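Local atomic coordinates of putative diguanylate cyclase (GGDEF) with PAS/PAC domain (Rhodopseudomonas palustris, PDB entry 3LIF), a protein that probably makes cyclic di-GMP from two GTP molecules through its GGDEF domain, the chain here being its extracellular sensor domain of PDC fold. Residues A[167-178]-A[181-192]; A[36-47]-A[130-138]. All blocks are in the same frame, centred on the assembly; numbering follows the deposited sequence.

Contact 1 (A[167-178]-A[181-192])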
loop_
_atom_site.group_PDB
_atom_site.type_symbol
_atom_site.label_atom_id
_atom_site.label_comp_id
_atom_site.label_asym_id
_atom_site.label_seq_id
_atom_site.Cartn_x
_atom_site.Cartn_y
_atom_site.Cartn_z
ATOM N N GLY A 167 -20.446 -5.518 3.468
ATOM C CA GLY A 167 -19.102 -5.855 3.939
ATOM C C GLY A 167 -18.060 -5.022 3.206
ATOM O O GLY A 167 -18.241 -4.672 2.044
ATOM N N SER A 168 -16.975 -4.683 3.890
ATOM C CA SER A 168 -16.053 -3.669 3.399
ATOM C C SER A 168 -14.647 -3.810 3.949
ATOM O O SER A 168 -14.455 -3.947 5.152
ATOM C CB SER A 168 -16.535 -2.327 3.823
ATOM O OG SER A 168 -15.747 -1.373 3.166
ATOM N N ILE A 169 -13.644 -3.759 3.088
ATOM C CA ILE A 169 -12.282 -3.737 3.611
ATOM C C ILE A 169 -11.489 -2.602 3.047
ATOM O O ILE A 169 -11.574 -2.339 1.851
ATOM C CB ILE A 169 -11.578 -5.010 3.289
ATOM C CG1 ILE A 169 -12.369 -6.143 3.929
ATOM C CG2 ILE A 169 -10.179 -4.972 3.807
ATOM C CD1 ILE A 169 -11.625 -7.428 4.016
ATOM N N SER A 170 -10.696 -1.941 3.877
ATOM C CA SER A 170 -9.838 -0.870 3.357
ATOM C C SER A 170 -8.418 -1.013 3.765
ATOM O O SER A 170 -8.106 -1.512 4.885
ATOM C CB SER A 170 -10.282 0.470 3.875
ATOM O OG SER A 170 -11.563 0.673 3.387
ATOM N N LEU A 171 -7.545 -0.509 2.900
ATOM C CA LEU A 171 -6.161 -0.380 3.278
ATOM C C LEU A 171 -5.855 1.092 3.234
ATOM O O LEU A 171 -6.004 1.712 2.189
ATOM C CB LEU A 171 -5.283 -1.154 2.313
ATOM C CG LEU A 171 -3.784 -0.975 2.563
ATOM C CD1 LEU A 171 -3.390 -1.473 3.884
ATOM C CD2 LEU A 171 -2.932 -1.611 1.496
ATOM N N LEU A 172 -5.469 1.665 4.371
ATOM C CA LEU A 172 -5.161 3.081 4.402
ATOM C C LEU A 172 -3.773 3.418 4.914
ATOM O O LEU A 172 -3.094 2.597 5.556
ATOM C CB LEU A 172 -6.199 3.897 5.179
ATOM C CG LEU A 172 -7.661 3.591 4.857
ATOM C CD1 LEU A 172 -8.305 2.795 6.044
ATOM C CD2 LEU A 172 -8.423 4.857 4.567
ATOM N N HIS A 173 -3.338 4.635 4.593
ATOM C CA HIS A 173 -2.073 5.064 5.096
ATOM C C HIS A 173 -2.387 5.588 6.479
ATOM O O HIS A 173 -3.485 6.158 6.754
ATOM C CB HIS A 173 -1.505 6.175 4.252
ATOM C CG HIS A 173 -0.121 6.560 4.633
ATOM N ND1 HIS A 173 0.149 7.375 5.721
ATOM C CD2 HIS A 173 1.084 6.257 4.065
ATOM C CE1 HIS A 173 1.463 7.562 5.802
ATOM N NE2 HIS A 173 2.053 6.868 4.831
ATOM N N SER A 174 -1.434 5.388 7.369
ATOM C CA SER A 174 -1.531 5.971 8.672
ATOM C C SER A 174 -2.057 7.429 8.680
ATOM O O SER A 174 -2.690 7.841 9.620
ATOM C CB SER A 174 -0.165 5.917 9.274
ATOM O OG SER A 174 -0.201 6.661 10.433
ATOM N N ASP A 175 -1.808 8.204 7.624
ATOM C CA ASP A 175 -2.252 9.625 7.614
ATOM C C ASP A 175 -3.579 9.862 6.935
ATOM O O ASP A 175 -3.940 11.004 6.651
ATOM C CB ASP A 175 -1.197 10.581 6.989
ATOM C CG ASP A 175 -0.945 10.317 5.501
ATOM O OD1 ASP A 175 -1.845 9.852 4.710
ATOM O OD2 ASP A 175 0.216 10.568 5.126
ATOM N N GLY A 176 -4.306 8.801 6.638
ATOM C CA GLY A 176 -5.647 8.996 6.114
ATOM C C GLY A 176 -5.747 8.799 4.611
ATOM O O GLY A 176 -6.834 8.789 4.050
ATOM N N ARG A 177 -4.627 8.662 3.920
ATOM C CA ARG A 177 -4.747 8.477 2.510
ATOM C C ARG A 177 -5.245 7.064 2.323
ATOM O O ARG A 177 -4.754 6.121 3.007
ATOM C CB ARG A 177 -3.405 8.628 1.868
ATOM C CG ARG A 177 -3.027 10.065 1.562
ATOM C CD ARG A 177 -1.612 10.093 1.063
ATOM N NE ARG A 177 -0.679 9.794 2.141
ATOM C CZ ARG A 177 0.603 9.503 1.946
ATOM N NH1 ARG A 177 1.129 9.418 0.710
ATOM N NH2 ARG A 177 1.370 9.310 3.001
ATOM N N LEU A 178 -6.221 6.913 1.420
ATOM C CA LEU A 178 -6.782 5.620 1.084
ATOM C C LEU A 178 -5.992 4.949 -0.054
ATOM O O LEU A 178 -5.906 5.494 -1.133
ATOM C CB LEU A 178 -8.267 5.791 0.696
ATOM C CG LEU A 178 -8.927 4.536 0.045
ATOM C CD1 LEU A 178 -9.108 3.402 1.017
ATOM C CD2 LEU A 178 -10.232 4.832 -0.599
ATOM N N GLN A 181 -9.758 0.244 -1.447
ATOM C CA GLN A 181 -10.953 -0.098 -0.736
ATOM C C GLN A 181 -11.826 -1.124 -1.492
ATOM O O GLN A 181 -12.038 -1.051 -2.704
ATOM C CB GLN A 181 -11.630 1.198 -0.254
ATOM C CG GLN A 181 -13.077 1.383 -0.613
ATOM C CD GLN A 181 -13.968 0.386 0.064
ATOM O OE1 GLN A 181 -13.678 -0.093 1.154
ATOM N NE2 GLN A 181 -15.030 0.043 -0.597
ATOM N N TRP A 182 -12.226 -2.154 -0.767
ATOM C CA TRP A 182 -13.117 -3.139 -1.324
ATOM C C TRP A 182 -14.537 -3.009 -0.675
ATOM O O TRP A 182 -14.656 -2.913 0.563
ATOM C CB TRP A 182 -12.494 -4.544 -1.190
ATOM C CG TRP A 182 -13.472 -5.617 -1.544
ATOM C CD1 TRP A 182 -14.190 -6.406 -0.672
ATOM C CD2 TRP A 182 -13.908 -5.977 -2.855
ATOM N NE1 TRP A 182 -15.017 -7.251 -1.368
ATOM C CE2 TRP A 182 -14.869 -7.009 -2.709
ATOM C CE3 TRP A 182 -13.573 -5.541 -4.146
ATOM C CZ2 TRP A 182 -15.505 -7.611 -3.811
ATOM C CZ3 TRP A 182 -14.230 -6.140 -5.268
ATOM C CH2 TRP A 182 -15.173 -7.163 -5.081
ATOM N N PRO A 183 -15.625 -3.046 -1.483
ATOM C CA PRO A 183 -15.758 -3.310 -2.932
ATOM C C PRO A 183 -15.802 -2.053 -3.848
ATOM O O PRO A 183 -15.772 -2.190 -5.045
ATOM C CB PRO A 183 -17.138 -3.981 -3.003
ATOM C CG PRO A 183 -17.929 -3.259 -1.941
ATOM C CD PRO A 183 -16.953 -3.051 -0.817
ATOM N N SER A 184 -15.893 -0.849 -3.312
ATOM C CA SER A 184 -15.912 0.313 -4.164
ATOM C C SER A 184 -14.759 0.368 -5.157
ATOM O O SER A 184 -14.942 0.857 -6.211
ATOM C CB SER A 184 -15.875 1.612 -3.317
ATOM O OG SER A 184 -14.531 1.996 -3.016
ATOM N N LEU A 185 -13.558 -0.076 -4.813
ATOM C CA LEU A 185 -12.373 0.133 -5.679
ATOM C C LEU A 185 -11.841 1.588 -5.697
ATOM O O LEU A 185 -10.947 1.920 -6.468
ATOM C CB LEU A 185 -12.590 -0.382 -7.116
ATOM C CG LEU A 185 -12.762 -1.905 -7.204
ATOM C CD1 LEU A 185 -12.793 -2.442 -8.624
ATOM C CD2 LEU A 185 -11.731 -2.647 -6.345
ATOM N N GLN A 186 -12.351 2.458 -4.836
ATOM C CA GLN A 186 -11.721 3.775 -4.724
ATOM C C GLN A 186 -10.279 3.748 -4.236
ATOM O O GLN A 186 -9.785 2.774 -3.648
ATOM C CB GLN A 186 -12.565 4.690 -3.876
ATOM C CG GLN A 186 -13.900 4.917 -4.482
ATOM C CD GLN A 186 -14.768 5.856 -3.688
ATOM O OE1 GLN A 186 -15.959 5.658 -3.636
ATOM N NE2 GLN A 186 -14.182 6.891 -3.065
ATOM N N THR A 187 -9.582 4.831 -4.490
ATOM C CA THR A 187 -8.163 4.862 -4.179
ATOM C C THR A 187 -7.677 6.303 -4.325
ATOM O O THR A 187 -8.200 7.029 -5.147
ATOM C CB THR A 187 -7.409 3.927 -5.146
ATOM O OG1 THR A 187 -6.029 3.914 -4.798
ATOM C CG2 THR A 187 -7.556 4.368 -6.588
ATOM N N GLY A 188 -6.731 6.742 -3.502
ATOM C CA GLY A 188 -6.158 8.086 -3.644
ATOM C C GLY A 188 -6.760 9.111 -2.682
ATOM O O GLY A 188 -6.053 9.992 -2.135
ATOM N N ARG A 189 -8.061 8.992 -2.425
ATOM C CA ARG A 189 -8.718 10.023 -1.663
ATOM C C ARG A 189 -8.250 10.134 -0.250
ATOM O O ARG A 189 -7.603 9.238 0.289
ATOM C CB ARG A 189 -10.219 9.963 -1.788
ATOM C CG ARG A 189 -10.981 8.777 -1.367
ATOM C CD ARG A 189 -12.382 9.223 -1.862
ATOM N NE ARG A 189 -13.608 8.720 -1.196
ATOM C CZ ARG A 189 -14.300 9.364 -0.257
ATOM N NH1 ARG A 189 -13.929 10.524 0.227
ATOM N NH2 ARG A 189 -15.386 8.833 0.228
ATOM N N ASP A 190 -8.494 11.311 0.312
ATOM C CA ASP A 190 -8.007 11.662 1.633
ATOM C C ASP A 190 -9.109 11.446 2.657
ATOM O O ASP A 190 -10.122 12.112 2.655
ATOM C CB ASP A 190 -7.550 13.110 1.619
ATOM C CG ASP A 190 -6.894 13.520 2.924
ATOM O OD1 ASP A 190 -6.275 14.607 2.937
ATOM O OD2 ASP A 190 -6.996 12.761 3.929
HETATM N N MSE A 191 -8.930 10.474 3.531
HETATM C CA MSE A 191 -9.983 10.157 4.472
HETATM C C MSE A 191 -9.652 10.642 5.890
HETATM O O MSE A 191 -10.261 10.184 6.859
HETATM C CB MSE A 191 -10.119 8.671 4.530
HETATM C CG MSE A 191 -10.048 8.002 3.190
HETATM SE SE MSE A 191 -11.790 8.011 2.340
HETATM C CE MSE A 191 -11.472 9.382 1.068
ATOM N N ALA A 192 -8.678 11.532 6.064
ATOM C CA ALA A 192 -8.364 11.950 7.439
ATOM C C ALA A 192 -9.571 12.474 8.333
ATOM O O ALA A 192 -9.423 12.538 9.560
ATOM C CB ALA A 192 -7.217 12.935 7.444
#
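Leu178 turns CG anti to its backbone N (chi1 169°), which carries its two methyls toward 181-192, one to the strand residue Gln181 and one to the loop at Gln186, while Met191, a selenomethionine, sets CG anti to the carbonyl carbon, which holds CG close to Gly176 O. The two methyls of Leu178 divide the work. CD1 lies 3.6 Å from Gln181 CB and CD2 faces the carbonyl of Gln186. Leu178 CB stands 3.8 Å from Met191 CG. Leu172 comes to the same selenomethionine at about a right angle, its CD2 being 3.8 Å from Met191 CG.

The backbone evidence falls into two groups. At one end strands 168-173 and 178-182 are paired through Ile169 and Trp182, a hydrogen-bonded antiparallel pair: Ile169 N donates to Trp182 O at 2.8 Å, and Trp182 N returns to Ile169 O at 2.7 Å. At the other end the loop after the hairpin folds back beside 176-178. Leu178 N reaches Arg189 O at 2.9 Å with a nearly straight N-H (168°), Gly188 N gives to Leu178 O at 2.8 Å, and Met191 N meets Gly176 O at 2.7 Å from above the carbonyl plane. Gly176 closes a type I turn begun at His173; at phi 102° a CB would press on the carbonyl O of Asp175 and also collide with Ala192 N.

Beside the turn, Arg177 grips Asp175 side-on, NE and NH2 each taking one carboxylate oxygen, and Asp175 OD1 also accepts from Arg177 N in an Asx turn; Arg177 NH1 goes on to Gly116 O. The chemistry therefore implies that main-chain amides and carbonyls fix the course of the returning loop, with the buried leucines and Met191 supplying an apolar filling.

Contact 2 (A[36-47]-A[130-138])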
loop_
_atom_site.group_PDB
_atom_site.type_symbol
_atom_site.label_atom_id
_atom_site.label_comp_id
_atom_site.label_asym_id
_atom_site.label_seq_id
_atom_site.Cartn_x
_atom_site.Cartn_y
_atom_site.Cartn_z
ATOM N N ASP A 36 9.838 -5.150 0.001
ATOM C CA ASP A 36 11.052 -4.603 0.554
ATOM C C ASP A 36 12.236 -5.497 0.196
ATOM O O ASP A 36 13.265 -5.065 -0.312
ATOM C CB ASP A 36 10.941 -4.545 2.043
ATOM C CG ASP A 36 11.889 -3.550 2.639
ATOM O OD1 ASP A 36 12.724 -2.991 1.845
ATOM O OD2 ASP A 36 11.746 -3.265 3.871
ATOM N N VAL A 37 12.088 -6.779 0.455
ATOM C CA VAL A 37 13.146 -7.701 0.165
ATOM C C VAL A 37 13.559 -7.550 -1.311
ATOM O O VAL A 37 14.756 -7.496 -1.630
ATOM C CB VAL A 37 12.730 -9.209 0.567
ATOM C CG1 VAL A 37 13.421 -10.223 -0.303
ATOM C CG2 VAL A 37 13.036 -9.470 2.032
ATOM N N VAL A 38 12.597 -7.504 -2.221
ATOM C CA VAL A 38 13.012 -7.418 -3.611
ATOM C C VAL A 38 13.767 -6.108 -3.938
ATOM O O VAL A 38 14.783 -6.118 -4.662
ATOM C CB VAL A 38 11.852 -7.566 -4.531
ATOM C CG1 VAL A 38 12.222 -7.041 -5.883
ATOM C CG2 VAL A 38 11.480 -9.014 -4.615
ATOM N N LEU A 39 13.286 -4.976 -3.411
ATOM C CA LEU A 39 13.912 -3.728 -3.788
ATOM C C LEU A 39 15.316 -3.855 -3.270
ATOM O O LEU A 39 16.295 -3.517 -3.950
ATOM C CB LEU A 39 13.203 -2.479 -3.253
ATOM C CG LEU A 39 11.850 -2.159 -3.926
ATOM C CD1 LEU A 39 11.711 -0.708 -4.210
ATOM C CD2 LEU A 39 11.658 -2.893 -5.153
ATOM N N ASP A 40 15.423 -4.423 -2.085
ATOM C CA ASP A 40 16.739 -4.660 -1.502
ATOM C C ASP A 40 17.706 -5.512 -2.383
ATOM O O ASP A 40 18.859 -5.163 -2.605
ATOM C CB ASP A 40 16.605 -5.139 -0.075
ATOM C CG ASP A 40 17.596 -4.506 0.766
ATOM O OD1 ASP A 40 18.579 -4.088 0.105
ATOM O OD2 ASP A 40 17.422 -4.372 2.009
ATOM N N ASP A 41 17.221 -6.597 -2.966
ATOM C CA ASP A 41 18.083 -7.294 -3.924
ATOM C C ASP A 41 18.586 -6.201 -4.878
ATOM O O ASP A 41 19.742 -6.211 -5.291
ATOM C CB ASP A 41 17.350 -8.393 -4.729
ATOM C CG ASP A 41 17.211 -9.712 -3.965
ATOM O OD1 ASP A 41 17.787 -9.814 -2.854
ATOM O OD2 ASP A 41 16.517 -10.631 -4.482
ATOM N N ILE A 42 17.733 -5.243 -5.237
ATOM C CA ILE A 42 18.148 -4.322 -6.272
ATOM C C ILE A 42 19.121 -3.286 -5.707
ATOM O O ILE A 42 20.104 -2.977 -6.347
ATOM C CB ILE A 42 16.960 -3.670 -6.958
ATOM C CG1 ILE A 42 16.121 -4.738 -7.660
ATOM C CG2 ILE A 42 17.420 -2.552 -7.919
ATOM C CD1 ILE A 42 14.757 -4.240 -8.017
ATOM N N VAL A 43 18.886 -2.779 -4.509
ATOM C CA VAL A 43 19.858 -1.886 -3.991
ATOM C C VAL A 43 21.203 -2.526 -4.202
ATOM O O VAL A 43 22.141 -1.863 -4.644
ATOM C CB VAL A 43 19.656 -1.528 -2.528
ATOM C CG1 VAL A 43 20.936 -1.004 -1.901
ATOM C CG2 VAL A 43 18.619 -0.476 -2.434
ATOM N N SER A 44 21.296 -3.831 -3.948
ATOM C CA SER A 44 22.608 -4.530 -3.962
ATOM C C SER A 44 23.144 -4.728 -5.348
ATOM O O SER A 44 24.273 -4.383 -5.626
ATOM C CB SER A 44 22.584 -5.845 -3.186
ATOM O OG SER A 44 22.602 -5.536 -1.797
ATOM N N PHE A 45 22.354 -5.282 -6.234
ATOM C CA PHE A 45 22.837 -5.341 -7.587
ATOM C C PHE A 45 23.480 -3.962 -7.985
ATOM O O PHE A 45 24.717 -3.841 -7.986
ATOM C CB PHE A 45 21.717 -5.703 -8.492
ATOM C CG PHE A 45 22.152 -6.118 -9.807
ATOM C CD1 PHE A 45 22.725 -7.354 -9.987
ATOM C CD2 PHE A 45 21.981 -5.279 -10.895
ATOM C CE1 PHE A 45 23.123 -7.783 -11.271
ATOM C CE2 PHE A 45 22.374 -5.673 -12.193
ATOM C CZ PHE A 45 22.951 -6.937 -12.385
HETATM N N MSE A 46 22.666 -2.931 -8.287
HETATM C CA MSE A 46 23.165 -1.550 -8.463
HETATM C C MSE A 46 24.503 -1.264 -7.730
HETATM O O MSE A 46 25.447 -0.825 -8.391
HETATM C CB MSE A 46 22.148 -0.495 -8.026
HETATM C CG MSE A 46 20.865 -0.423 -8.769
HETATM SE SE MSE A 46 20.979 -0.928 -10.586
HETATM C CE MSE A 46 21.827 0.686 -11.295
ATOM N N LYS A 47 24.584 -1.497 -6.407
ATOM C CA LYS A 47 25.833 -1.260 -5.648
ATOM C C LYS A 47 27.059 -1.854 -6.343
ATOM O O LYS A 47 28.002 -1.119 -6.713
ATOM C CB LYS A 47 25.788 -1.757 -4.214
ATOM C CG LYS A 47 26.805 -1.051 -3.348
ATOM C CD LYS A 47 26.833 -1.439 -1.825
ATOM C CE LYS A 47 25.605 -1.005 -0.985
ATOM N NZ LYS A 47 25.458 0.490 -0.699
ATOM N N VAL A 130 6.306 2.508 -4.059
ATOM C CA VAL A 130 7.155 2.118 -2.946
ATOM C C VAL A 130 8.592 2.296 -3.476
ATOM O O VAL A 130 8.831 2.112 -4.715
ATOM C CB VAL A 130 6.806 0.626 -2.656
ATOM C CG1 VAL A 130 7.673 -0.371 -3.482
ATOM C CG2 VAL A 130 6.754 0.328 -1.201
ATOM N N SER A 131 9.540 2.709 -2.621
ATOM C CA SER A 131 10.847 3.065 -3.164
ATOM C C SER A 131 12.007 2.978 -2.173
ATOM O O SER A 131 11.837 3.144 -0.957
ATOM C CB SER A 131 10.790 4.494 -3.791
ATOM O OG SER A 131 10.797 5.531 -2.803
ATOM N N ARG A 132 13.209 2.761 -2.713
ATOM C CA ARG A 132 14.424 2.651 -1.874
ATOM C C ARG A 132 15.599 3.456 -2.427
ATOM O O ARG A 132 15.828 3.495 -3.649
ATOM C CB ARG A 132 14.790 1.154 -1.561
ATOM C CG ARG A 132 14.383 0.759 -0.133
ATOM C CD ARG A 132 14.385 -0.768 0.203
ATOM N NE ARG A 132 15.593 -1.093 0.970
ATOM C CZ ARG A 132 16.347 -0.114 1.428
ATOM N NH1 ARG A 132 15.935 1.141 1.186
ATOM N NH2 ARG A 132 17.443 -0.361 2.119
ATOM N N ARG A 133 16.343 4.104 -1.545
ATOM C CA ARG A 133 17.579 4.794 -1.928
ATOM C C ARG A 133 18.694 3.898 -2.477
ATOM O O ARG A 133 19.112 2.980 -1.767
ATOM C CB ARG A 133 18.148 5.462 -0.712
ATOM C CG ARG A 133 19.408 6.218 -0.965
ATOM C CD ARG A 133 20.113 6.471 0.347
ATOM N NE ARG A 133 20.359 7.887 0.500
ATOM C CZ ARG A 133 21.566 8.434 0.564
ATOM N NH1 ARG A 133 22.647 7.635 0.499
ATOM N NH2 ARG A 133 21.659 9.766 0.672
ATOM N N LEU A 134 19.182 4.147 -3.710
ATOM C CA LEU A 134 20.416 3.493 -4.264
ATOM C C LEU A 134 21.709 4.130 -3.763
ATOM O O LEU A 134 21.758 5.335 -3.470
ATOM C CB LEU A 134 20.429 3.570 -5.760
ATOM C CG LEU A 134 19.192 2.899 -6.306
ATOM C CD1 LEU A 134 19.270 2.930 -7.804
ATOM C CD2 LEU A 134 19.048 1.450 -5.735
ATOM N N GLU A 135 22.754 3.330 -3.634
ATOM C CA GLU A 135 24.005 3.828 -3.080
ATOM C C GLU A 135 25.177 3.179 -3.811
ATOM O O GLU A 135 25.065 2.087 -4.398
ATOM C CB GLU A 135 24.099 3.623 -1.565
ATOM C CG GLU A 135 23.357 4.685 -0.779
ATOM C CD GLU A 135 23.483 4.533 0.735
ATOM O OE1 GLU A 135 22.865 5.364 1.432
ATOM O OE2 GLU A 135 24.176 3.598 1.225
ATOM N N THR A 136 26.303 3.889 -3.814
ATOM C CA THR A 136 27.567 3.307 -4.298
ATOM C C THR A 136 28.343 2.769 -3.088
ATOM O O THR A 136 28.080 3.158 -1.906
ATOM C CB THR A 136 28.420 4.362 -4.997
ATOM O OG1 THR A 136 28.332 5.611 -4.286
ATOM C CG2 THR A 136 27.940 4.528 -6.369
ATOM N N THR A 137 29.291 1.878 -3.378
ATOM C CA THR A 137 30.072 1.250 -2.310
ATOM C C THR A 137 30.506 2.241 -1.224
ATOM O O THR A 137 30.645 1.861 -0.065
ATOM C CB THR A 137 31.270 0.535 -2.884
ATOM O OG1 THR A 137 32.061 1.488 -3.625
ATOM C CG2 THR A 137 30.813 -0.644 -3.807
ATOM N N ASP A 138 30.717 3.506 -1.579
ATOM C CA ASP A 138 31.046 4.534 -0.548
ATOM C C ASP A 138 29.808 4.985 0.211
ATOM O O ASP A 138 29.888 5.739 1.206
ATOM C CB ASP A 138 31.741 5.768 -1.152
ATOM C CG ASP A 138 30.884 6.489 -2.204
ATOM O OD1 ASP A 138 31.410 7.488 -2.737
ATOM O OD2 ASP A 138 29.714 6.082 -2.506
#
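Arg132 lies across the helix surface with its guanidinium set almost upright to two carboxylates. Asp36 meets it obliquely, the two planes 81° apart, and OD1 forms a salt bridge to Arg132 NE at 3.5 Å. Asp40, one helical turn on, comes to the guanidinium edge near its plane; its OD2 is 3.9 Å from Arg132 NE, a long salt bridge. The bend of the arginine chain at chi3 (102°) turns the group along the helix, from Asp36 beside CD and NE on to Asp40 near NE and NH2, while Val43 CG2 lies over one guanidinium face and Leu39 CB stays 4.0 Å from Arg132 CD. A leucine in place of Arg132 would probably leave Asp36 and Asp40 without their shared positive partner, two like charges a turn apart on the same side of the helix.

Helix 36-47 and strand 130-135 run nearly parallel, their short axes 18° apart and 7.6 Å at closest approach, as the end of the long N-terminal helix packs against the first antiparallel sheet of this PDC sensor domain. Strand 126-135, to which 130-135 belongs, is an inner strand there, between 141-149 and 113-119.

Farther along, Val43 and Leu134 overlap flank to flank, running opposite ways, Val43 CG2 standing 3.8 Å from Leu134 CD2. The other methyl of Leu134 receives Met46, which crosses it obliquely with CG 3.8 Å from Leu134 CD1; Leu134 also touches Val145 and Ile75 in the sheet. Toward the start of the strand, Leu39 CD1 reaches Val130 CG1 at 4.1 Å and lies close to Ser131 CA. Where the strand ends, Lys47 and Glu135 run alongside with their ends on the same side, the lysine bent at its last two torsions, with NZ 3.9 Å from Glu135 OE2 in a long salt bridge.

In the fold
Both segments of contact 2 precede those of contact 1 in the sequence; the centres are 29 Å apart and the nearest atoms about 10 Å, so the two do not meet. Each belongs to a different five-stranded antiparallel sheet, both of strand order 2-1-5-4-3. Contact 2 sets the end of helix 5-47 against the first sheet; contact 1 lies in the second, where strands 168-173 and 178-182 form a hairpin at its margin. The repeated topology is that of a double PDC (dCache-like) sensor. The turn of contact 1 is hydrogen-bonded to strand 113-119 of the first sheet, a polar tie between the two modules.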